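PDB 5H5Z: MHC class I antigen from Ctenopharyngodon idella, which probably presents short peptides to T cells, holding them in a groove while paired with beta-2-microglobulin, as other MHC class I molecules do. Local coordinates for residues T10-G15 with K87-W92; E117-L122 with P134-T139; T209-G214 with S253-H258. All blocks are in the same frame, centred on the assembly; numbering follows the deposited sequence.

Contact 1 (T10-G15 with K87-W92)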
loop_
_atom_site.group_PDB
_atom_site.type_symbol
_atom_site.label_atom_id
_atom_site.label_comp_id
_atom_site.label_asym_id
_atom_site.label_seq_id
_atom_site.Cartn_x
_atom_site.Cartn_y
_atom_site.Cartn_z
ATOM N N THR A 10 -8.851 -11.141 0.042
ATOM C CA THR A 10 -7.996 -12.112 -0.658
ATOM C C THR A 10 -8.339 -13.550 -0.278
ATOM O O THR A 10 -8.239 -13.936 0.888
ATOM C CB THR A 10 -6.497 -11.875 -0.390
ATOM O OG1 THR A 10 -6.153 -10.523 -0.720
ATOM C CG2 THR A 10 -5.635 -12.842 -1.223
ATOM N N GLY A 11 -8.699 -14.341 -1.278
ATOM C CA GLY A 11 -8.956 -15.751 -1.083
ATOM C C GLY A 11 -7.899 -16.586 -1.788
ATOM O O GLY A 11 -7.560 -16.331 -2.935
ATOM N N VAL A 12 -7.356 -17.556 -1.070
ATOM C CA VAL A 12 -6.352 -18.451 -1.623
ATOM C C VAL A 12 -6.752 -19.910 -1.450
ATOM O O VAL A 12 -7.129 -20.327 -0.371
ATOM C CB VAL A 12 -4.994 -18.235 -0.948
ATOM C CG1 VAL A 12 -3.933 -19.108 -1.593
ATOM C CG2 VAL A 12 -4.606 -16.770 -1.016
ATOM N N SER A 13 -6.627 -20.691 -2.511
ATOM C CA SER A 13 -6.899 -22.111 -2.413
ATOM C C SER A 13 -5.585 -22.871 -2.484
ATOM O O SER A 13 -4.792 -22.642 -3.384
ATOM C CB SER A 13 -7.817 -22.555 -3.546
ATOM O OG SER A 13 -7.204 -22.326 -4.801
ATOM N N ARG A 14 -5.368 -23.753 -1.515
ATOM C CA ARG A 14 -4.220 -24.664 -1.489
ATOM C C ARG A 14 -2.929 -24.160 -0.838
ATOM O O ARG A 14 -1.958 -24.906 -0.769
ATOM C CB ARG A 14 -3.909 -25.160 -2.903
ATOM C CG ARG A 14 -5.010 -26.005 -3.521
ATOM C CD ARG A 14 -4.444 -27.033 -4.491
ATOM N NE ARG A 14 -5.326 -28.184 -4.653
ATOM C CZ ARG A 14 -6.394 -28.207 -5.442
ATOM N NH1 ARG A 14 -6.726 -27.142 -6.156
ATOM N NH2 ARG A 14 -7.131 -29.304 -5.521
ATOM N N GLY A 15 -2.914 -22.919 -0.357
ATOM C CA GLY A 15 -1.755 -22.359 0.327
ATOM C C GLY A 15 -1.526 -22.810 1.765
ATOM O O GLY A 15 -2.451 -23.284 2.414
ATOM N N LYS A 87 -5.495 -28.418 -9.922
ATOM C CA LYS A 87 -4.279 -28.487 -9.117
ATOM C C LYS A 87 -3.672 -27.100 -8.923
ATOM O O LYS A 87 -4.014 -26.158 -9.637
ATOM C CB LYS A 87 -3.251 -29.418 -9.772
ATOM C CG LYS A 87 -3.587 -30.898 -9.667
ATOM C CD LYS A 87 -2.482 -31.759 -10.258
ATOM C CE LYS A 87 -2.797 -33.238 -10.098
ATOM N NZ LYS A 87 -1.717 -34.097 -10.657
ATOM N N GLY A 88 -2.782 -26.985 -7.940
ATOM C CA GLY A 88 -2.000 -25.770 -7.738
ATOM C C GLY A 88 -2.719 -24.664 -6.990
ATOM O O GLY A 88 -3.939 -24.713 -6.797
ATOM N N VAL A 89 -1.949 -23.662 -6.574
ATOM C CA VAL A 89 -2.480 -22.521 -5.829
ATOM C C VAL A 89 -3.184 -21.527 -6.757
ATOM O O VAL A 89 -2.656 -21.149 -7.801
ATOM C CB VAL A 89 -1.380 -21.827 -4.976
ATOM C CG1 VAL A 89 -0.181 -21.422 -5.827
ATOM C CG2 VAL A 89 -1.940 -20.629 -4.218
ATOM N N HIS A 90 -4.390 -21.122 -6.377
ATOM C CA HIS A 90 -5.111 -20.095 -7.118
ATOM C C HIS A 90 -5.685 -19.054 -6.164
ATOM O O HIS A 90 -5.833 -19.314 -4.968
ATOM C CB HIS A 90 -6.185 -20.720 -8.012
ATOM C CG HIS A 90 -5.628 -21.638 -9.057
ATOM N ND1 HIS A 90 -5.067 -21.178 -10.229
ATOM C CD2 HIS A 90 -5.518 -22.987 -9.091
ATOM C CE1 HIS A 90 -4.647 -22.205 -10.947
ATOM N NE2 HIS A 90 -4.910 -23.315 -10.279
ATOM N N THR A 91 -5.976 -17.871 -6.699
ATOM C CA THR A 91 -6.426 -16.746 -5.883
ATOM C C THR A 91 -7.717 -16.145 -6.419
ATOM O O THR A 91 -7.961 -16.135 -7.631
ATOM C CB THR A 91 -5.375 -15.616 -5.804
ATOM O OG1 THR A 91 -5.338 -14.909 -7.048
ATOM C CG2 THR A 91 -3.987 -16.158 -5.493
ATOM N N TRP A 92 -8.525 -15.634 -5.494
ATOM C CA TRP A 92 -9.768 -14.962 -5.800
ATOM C C TRP A 92 -9.774 -13.676 -4.986
ATOM O O TRP A 92 -9.558 -13.694 -3.771
ATOM C CB TRP A 92 -10.953 -15.867 -5.430
ATOM C CG TRP A 92 -12.321 -15.275 -5.656
ATOM C CD1 TRP A 92 -13.256 -14.977 -4.701
ATOM C CD2 TRP A 92 -12.908 -14.921 -6.914
ATOM N NE1 TRP A 92 -14.391 -14.465 -5.287
ATOM C CE2 TRP A 92 -14.204 -14.421 -6.645
ATOM C CE3 TRP A 92 -12.470 -14.997 -8.249
ATOM C CZ2 TRP A 92 -15.062 -13.978 -7.657
ATOM C CZ3 TRP A 92 -13.322 -14.555 -9.256
ATOM C CH2 TRP A 92 -14.607 -14.048 -8.950
#

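Contact 2 (E117-L122 with P134-T139)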
loop_
_atom_site.group_PDB
_atom_site.type_symbol
_atom_site.label_atom_id
_atom_site.label_comp_id
_atom_site.label_asym_id
_atom_site.label_seq_id
_atom_site.Cartn_x
_atom_site.Cartn_y
_atom_site.Cartn_z
ATOM N N GLU A 117 -6.204 -11.353 -12.287
ATOM C CA GLU A 117 -6.696 -10.776 -13.538
ATOM C C GLU A 117 -8.197 -10.489 -13.458
ATOM O O GLU A 117 -8.945 -11.287 -12.894
ATOM C CB GLU A 117 -6.415 -11.721 -14.706
ATOM C CG GLU A 117 -4.946 -11.810 -15.093
ATOM C CD GLU A 117 -4.731 -12.642 -16.342
ATOM O OE1 GLU A 117 -5.212 -13.795 -16.388
ATOM O OE2 GLU A 117 -4.078 -12.142 -17.277
ATOM N N ASP A 118 -8.630 -9.371 -14.045
ATOM C CA ASP A 118 -10.055 -8.984 -14.060
ATOM C C ASP A 118 -10.958 -10.170 -14.374
ATOM O O ASP A 118 -10.687 -10.938 -15.306
ATOM C CB ASP A 118 -10.320 -7.883 -15.091
ATOM C CG ASP A 118 -9.766 -6.532 -14.676
ATOM O OD1 ASP A 118 -9.290 -6.382 -13.532
ATOM O OD2 ASP A 118 -9.817 -5.604 -15.507
ATOM N N PHE A 119 -12.023 -10.316 -13.589
ATOM C CA PHE A 119 -13.025 -11.357 -13.826
ATOM C C PHE A 119 -14.379 -10.701 -14.133
ATOM O O PHE A 119 -14.860 -10.784 -15.263
ATOM C CB PHE A 119 -13.100 -12.316 -12.629
ATOM C CG PHE A 119 -13.964 -13.531 -12.863
ATOM C CD1 PHE A 119 -13.497 -14.603 -13.619
ATOM C CD2 PHE A 119 -15.245 -13.610 -12.312
ATOM C CE1 PHE A 119 -14.290 -15.725 -13.829
ATOM C CE2 PHE A 119 -16.041 -14.733 -12.514
ATOM C CZ PHE A 119 -15.563 -15.793 -13.271
ATOM N N VAL A 120 -14.978 -10.038 -13.141
ATOM C CA VAL A 120 -16.180 -9.220 -13.362
ATOM C C VAL A 120 -16.063 -7.872 -12.635
ATOM O O VAL A 120 -15.480 -7.788 -11.551
ATOM C CB VAL A 120 -17.504 -9.917 -12.927
ATOM C CG1 VAL A 120 -17.855 -11.079 -13.845
ATOM C CG2 VAL A 120 -17.449 -10.371 -11.472
ATOM N N SER A 121 -16.618 -6.828 -13.247
ATOM C CA SER A 121 -16.578 -5.473 -12.694
ATOM C C SER A 121 -17.967 -4.867 -12.780
ATOM O O SER A 121 -18.662 -5.027 -13.791
ATOM C CB SER A 121 -15.596 -4.590 -13.475
ATOM O OG SER A 121 -14.336 -5.214 -13.616
ATOM N N LEU A 122 -18.372 -4.170 -11.722
ATOM C CA LEU A 122 -19.674 -3.531 -11.708
ATOM C C LEU A 122 -19.679 -2.253 -12.533
ATOM O O LEU A 122 -18.823 -1.381 -12.358
ATOM C CB LEU A 122 -20.119 -3.220 -10.269
ATOM C CG LEU A 122 -21.419 -2.425 -10.059
ATOM C CD1 LEU A 122 -22.625 -3.175 -10.609
ATOM C CD2 LEU A 122 -21.614 -2.091 -8.587
ATOM N N PRO A 134 -14.702 -15.269 -21.311
ATOM C CA PRO A 134 -15.851 -16.175 -21.427
ATOM C C PRO A 134 -16.220 -16.875 -20.115
ATOM O O PRO A 134 -17.404 -17.079 -19.846
ATOM C CB PRO A 134 -15.380 -17.203 -22.460
ATOM C CG PRO A 134 -14.416 -16.453 -23.305
ATOM C CD PRO A 134 -13.690 -15.546 -22.355
ATOM N N GLN A 135 -15.213 -17.224 -19.313
ATOM C CA GLN A 135 -15.424 -17.886 -18.022
ATOM C C GLN A 135 -16.261 -17.033 -17.077
ATOM O O GLN A 135 -17.009 -17.562 -16.254
ATOM C CB GLN A 135 -14.087 -18.228 -17.351
ATOM C CG GLN A 135 -13.275 -19.316 -18.039
ATOM C CD GLN A 135 -12.412 -18.799 -19.181
ATOM O OE1 GLN A 135 -12.467 -17.622 -19.552
ATOM N NE2 GLN A 135 -11.607 -19.689 -19.749
ATOM N N ALA A 136 -16.135 -15.713 -17.196
ATOM C CA ALA A 136 -16.881 -14.791 -16.341
ATOM C C ALA A 136 -18.322 -14.555 -16.790
ATOM O O ALA A 136 -19.149 -14.087 -16.003
ATOM C CB ALA A 136 -16.138 -13.467 -16.213
ATOM N N VAL A 137 -18.624 -14.882 -18.046
ATOM C CA VAL A 137 -19.949 -14.594 -18.625
ATOM C C VAL A 137 -21.087 -15.347 -17.919
ATOM O O VAL A 137 -22.173 -14.793 -17.719
ATOM C CB VAL A 137 -19.971 -14.836 -20.155
ATOM C CG1 VAL A 137 -21.348 -14.554 -20.742
ATOM C CG2 VAL A 137 -18.931 -13.960 -20.842
ATOM N N ILE A 138 -20.836 -16.596 -17.534
ATOM C CA ILE A 138 -21.817 -17.369 -16.759
ATOM C C ILE A 138 -22.178 -16.641 -15.459
ATOM O O ILE A 138 -23.352 -16.568 -15.086
ATOM C CB ILE A 138 -21.317 -18.797 -16.464
ATOM C CG1 ILE A 138 -21.155 -19.581 -17.772
ATOM C CG2 ILE A 138 -22.266 -19.524 -15.514
ATOM C CD1 ILE A 138 -20.331 -20.841 -17.638
ATOM N N THR A 139 -21.167 -16.091 -14.790
ATOM C CA THR A 139 -21.356 -15.307 -13.560
ATOM C C THR A 139 -22.153 -14.027 -13.833
ATOM O O THR A 139 -23.081 -13.696 -13.087
ATOM C CB THR A 139 -20.003 -14.992 -12.888
ATOM O OG1 THR A 139 -19.404 -16.216 -12.442
ATOM C CG2 THR A 139 -20.168 -14.039 -11.691
#

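Contact 3 (T209-G214 with S253-H258)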
loop_
_atom_site.group_PDB
_atom_site.type_symbol
_atom_site.label_atom_id
_atom_site.label_comp_id
_atom_site.label_asym_id
_atom_site.label_seq_id
_atom_site.Cartn_x
_atom_site.Cartn_y
_atom_site.Cartn_z
ATOM N N THR A 209 11.947 19.667 -6.413
ATOM C CA THR A 209 12.590 20.232 -7.591
ATOM C C THR A 209 13.998 20.687 -7.265
ATOM O O THR A 209 14.352 20.892 -6.103
ATOM C CB THR A 209 11.813 21.436 -8.163
ATOM O OG1 THR A 209 11.676 22.439 -7.151
ATOM C CG2 THR A 209 10.432 21.023 -8.663
ATOM N N TRP A 210 14.777 20.895 -8.313
ATOM C CA TRP A 210 16.124 21.411 -8.186
ATOM C C TRP A 210 16.204 22.751 -8.889
ATOM O O TRP A 210 15.552 22.969 -9.898
ATOM C CB TRP A 210 17.130 20.446 -8.802
ATOM C CG TRP A 210 17.263 19.164 -8.067
ATOM C CD1 TRP A 210 16.604 18.007 -8.324
ATOM C CD2 TRP A 210 18.117 18.899 -6.954
ATOM N NE1 TRP A 210 16.987 17.039 -7.445
ATOM C CE2 TRP A 210 17.919 17.559 -6.592
ATOM C CE3 TRP A 210 19.032 19.664 -6.232
ATOM C CZ2 TRP A 210 18.595 16.968 -5.541
ATOM C CZ3 TRP A 210 19.704 19.074 -5.193
ATOM C CH2 TRP A 210 19.484 17.740 -4.855
ATOM N N GLN A 211 16.994 23.656 -8.333
ATOM C CA GLN A 211 17.210 24.943 -8.960
ATOM C C GLN A 211 18.702 25.213 -9.115
ATOM O O GLN A 211 19.504 24.845 -8.266
ATOM C CB GLN A 211 16.539 26.061 -8.162
ATOM C CG GLN A 211 15.036 26.142 -8.372
ATOM C CD GLN A 211 14.471 27.520 -8.090
ATOM O OE1 GLN A 211 14.929 28.220 -7.193
ATOM N NE2 GLN A 211 13.469 27.913 -8.859
ATOM N N LYS A 212 19.059 25.834 -10.229
ATOM C CA LYS A 212 20.419 26.284 -10.439
ATOM C C LYS A 212 20.388 27.801 -10.508
ATOM O O LYS A 212 19.746 28.375 -11.374
ATOM C CB LYS A 212 20.959 25.702 -11.743
ATOM C CG LYS A 212 22.405 26.050 -12.048
ATOM C CD LYS A 212 22.831 25.439 -13.371
ATOM C CE LYS A 212 24.187 25.958 -13.819
ATOM N NZ LYS A 212 24.493 25.536 -15.214
ATOM N N ASN A 213 21.085 28.451 -9.590
ATOM C CA ASN A 213 21.168 29.899 -9.615
ATOM C C ASN A 213 19.782 30.535 -9.623
ATOM O O ASN A 213 19.551 31.521 -10.313
ATOM C CB ASN A 213 21.977 30.352 -10.831
ATOM C CG ASN A 213 23.376 29.774 -10.838
ATOM O OD1 ASN A 213 24.008 29.656 -9.794
ATOM N ND2 ASN A 213 23.864 29.406 -12.018
ATOM N N GLY A 214 18.862 29.959 -8.856
ATOM C CA GLY A 214 17.518 30.493 -8.730
ATOM C C GLY A 214 16.561 30.198 -9.867
ATOM O O GLY A 214 15.486 30.777 -9.933
ATOM N N SER A 253 20.257 24.302 -5.423
ATOM C CA SER A 253 19.442 24.087 -4.238
ATOM C C SER A 253 18.324 23.103 -4.555
ATOM O O SER A 253 17.965 22.930 -5.719
ATOM C CB SER A 253 18.854 25.414 -3.745
ATOM O OG SER A 253 17.996 25.983 -4.720
ATOM N N CYS A 254 17.797 22.456 -3.518
ATOM C CA CYS A 254 16.599 21.635 -3.641
ATOM C C CYS A 254 15.426 22.389 -3.047
ATOM O O CYS A 254 15.569 23.039 -2.009
ATOM C CB CYS A 254 16.752 20.304 -2.903
ATOM S SG CYS A 254 15.228 19.340 -2.970
ATOM N N VAL A 255 14.273 22.301 -3.705
ATOM C CA VAL A 255 13.042 22.882 -3.180
ATOM C C VAL A 255 12.001 21.778 -2.999
ATOM O O VAL A 255 11.667 21.066 -3.948
ATOM C CB VAL A 255 12.492 24.013 -4.084
ATOM C CG1 VAL A 255 11.238 24.630 -3.472
ATOM C CG2 VAL A 255 13.547 25.092 -4.311
ATOM N N VAL A 256 11.515 21.628 -1.770
ATOM C CA VAL A 256 10.447 20.672 -1.471
ATOM C C VAL A 256 9.158 21.423 -1.154
ATOM O O VAL A 256 9.112 22.229 -0.215
ATOM C CB VAL A 256 10.814 19.724 -0.305
ATOM C CG1 VAL A 256 9.682 18.746 -0.035
ATOM C CG2 VAL A 256 12.088 18.959 -0.617
ATOM N N GLU A 257 8.122 21.165 -1.950
ATOM C CA GLU A 257 6.817 21.795 -1.756
ATOM C C GLU A 257 5.760 20.795 -1.287
ATOM O O GLU A 257 5.579 19.736 -1.885
ATOM C CB GLU A 257 6.350 22.511 -3.030
ATOM C CG GLU A 257 5.085 23.343 -2.824
ATOM C CD GLU A 257 4.687 24.154 -4.044
ATOM O OE1 GLU A 257 3.473 24.344 -4.252
ATOM O OE2 GLU A 257 5.577 24.601 -4.797
ATOM N N HIS A 258 5.056 21.155 -0.216
ATOM C CA HIS A 258 4.007 20.320 0.361
ATOM C C HIS A 258 2.981 21.246 0.987
ATOM O O HIS A 258 3.345 22.150 1.740
ATOM C CB HIS A 258 4.610 19.390 1.417
ATOM C CG HIS A 258 3.612 18.527 2.129
ATOM N ND1 HIS A 258 3.121 17.354 1.594
ATOM C CD2 HIS A 258 3.048 18.644 3.353
ATOM C CE1 HIS A 258 2.280 16.801 2.450
ATOM N NE2 HIS A 258 2.219 17.563 3.525
HETATM O O HOH W 1 9.264 21.913 -5.577
HETATM O O HOH W 2 19.424 27.818 -6.472
#

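Contact 1 (T10-G15 with K87-W92)
G11, V12 and S13 pair with W92, T91 and H90 at one end of the central strand pair of the MHC class I platform, the antiparallel sheet that floors the peptide groove; here its first strand, 3-13, meets strand 90-100. G11 and W92 form a hydrogen-bonded pair, with G11 N to W92 O at 2.7 Å and W92 N returning to G11 O at 2.8 Å. V12 and T91 make the non-hydrogen-bonded pair between. At S13 and H90 the pairing is lopsided: S13 N reaches H90 O at 2.9 Å on a nearly straight bond (172°), whereas H90 N to S13 O is weak at 3.4 Å. The pairing ends here, with V89 CA giving a CA-H...O contact to S13 O.

The two faces differ in character. V12 and T91 turn to the underside, where beta-2-microglobulin packs with its P34 on V12 and its H32 on T91. S13, H90 and W92 turn up toward helix 55-82, and the W92 ring also touches the bound peptide. S13 OG sits between its own backbone N and carbonyl carbon (chi1 61°), which swings it over the neighbouring strand to add a weak bond to H90 O; that carbonyl therefore takes both the amide and the hydroxyl of one serine. The imidazole of H90 is held at both nitrogens, ND1 by D115 and NE2 by K87 O at 3.0 Å, the latter bond bent and tilted from the ring plane.

Diagonally from its partner T91, V12 CG1 also meets V89 CG2 at 3.6 Å. R14 runs outward over the loop before strand 90-100: its CD lies 3.3 Å from G88 O, and K87 CA lies over one face of the guanidinium, toward its rim, with G88 O at the edge.

Contact 2 (E117-L122 with P134-T139)
F119 lays one face of its ring on A136, and that meeting organises the contact between strand 117-123 and the start of helix 134-145. It seats a groove-wall helix on the sheet floor of the MHC class I platform, at the groove end where T139 bonds the peptide backbone. A136 CB stands 3.6 Å from the ring centroid and only 6° off the normal, a CH-pi contact centred on the face. The helix brings T139 round to the same ring from another direction: T139 OG1 lies in the ring plane at the edge, 3.7 Å from F119 CE2, and the two side chains cross at about a right angle. F119 CG stands anti to its backbone N (chi1 -172°), which carries the ring over to the helix although the CB itself does not point at it.

V120 faces the helix directly. Its CG1, anti to the carbonyl carbon, packs on A136 CB at 3.8 Å; the A136 methyl is thus shared between the F119 face and a V120 branch. Strand and helix axes are 7.7 Å apart and inclined at 31°. F119 and V120 both lie opposite Y112 of the next strand, a classic beta bulge, which probably lets two successive residues reach the same helix. A136 CB also comes 3.1 Å from F119 O, which marks close packing.

Around the ring, W92 meets F119 edge-to-face and V79 and R82 of helix 55-82 add further contacts. R82 bonds Q135 O and T139 OG1. Between the two segments the contact is largely apolar, a matter of shape and dispersion, while the polar end of T139 is spent on the arginine and the peptide at the groove.

Contact 3 (T209-G214 with S253-H258)
S253 OG is held by R264 NH1 of the adjacent strand and by a water at 2.9 Å; that water also accepts from G214 N and gives a weak bond to Q211 O. Through this water the hydroxyl bridges to the turn after strand 207-212. A second water spans T209 OG1 and V255 O on the same face, where the T209 and V255 side chains lie alongside each other and point the same way.

Four backbone bonds join the strands, two for T209 with V255 and two for Q211 with S253; V255 N to T209 O is 2.8 Å and nearly straight at 174°.

W210 and C254, the non-hydrogen-bonded pair between, turn to the inner face. C254 CB lies over the six-membered ring of W210, toward its rim, 3.9 Å from CZ3. C254 SG, anti to its backbone N (chi1 176°), stands 4.7 Å above the centroid of that ring, a distant sulfur-aromatic contact, and is disulfide-bonded to C196 SG of the facing sheet; W210 NE1 is bonded to S238 OG. A tryptophan packed against the intersheet disulfide is the signature of the immunoglobulin fold, here the C1-set domain.

Overall arrangement
Contacts 1 and 2 belong to the peptide-binding platform and share its sheet; they touch where W92 CH2 meets F119 CD2 at 3.4 Å. Contact 3 is in the immunoglobulin domain, its centre 48 Å from those of both others and its nearest atoms about 29 Å from contact 1. Contacts 1 and 3 are antiparallel strand pairs knit by backbone bonds; contact 1 is covered on both faces, contact 3 has one face toward the domain core. Contact 2 sets a helix on a strand, is largely apolar and is the most buried; contact 1 runs into an exposed loop, and contact 3 has waters along its outer face. Beta-2-microglobulin reaches 1 and 2 but not 3.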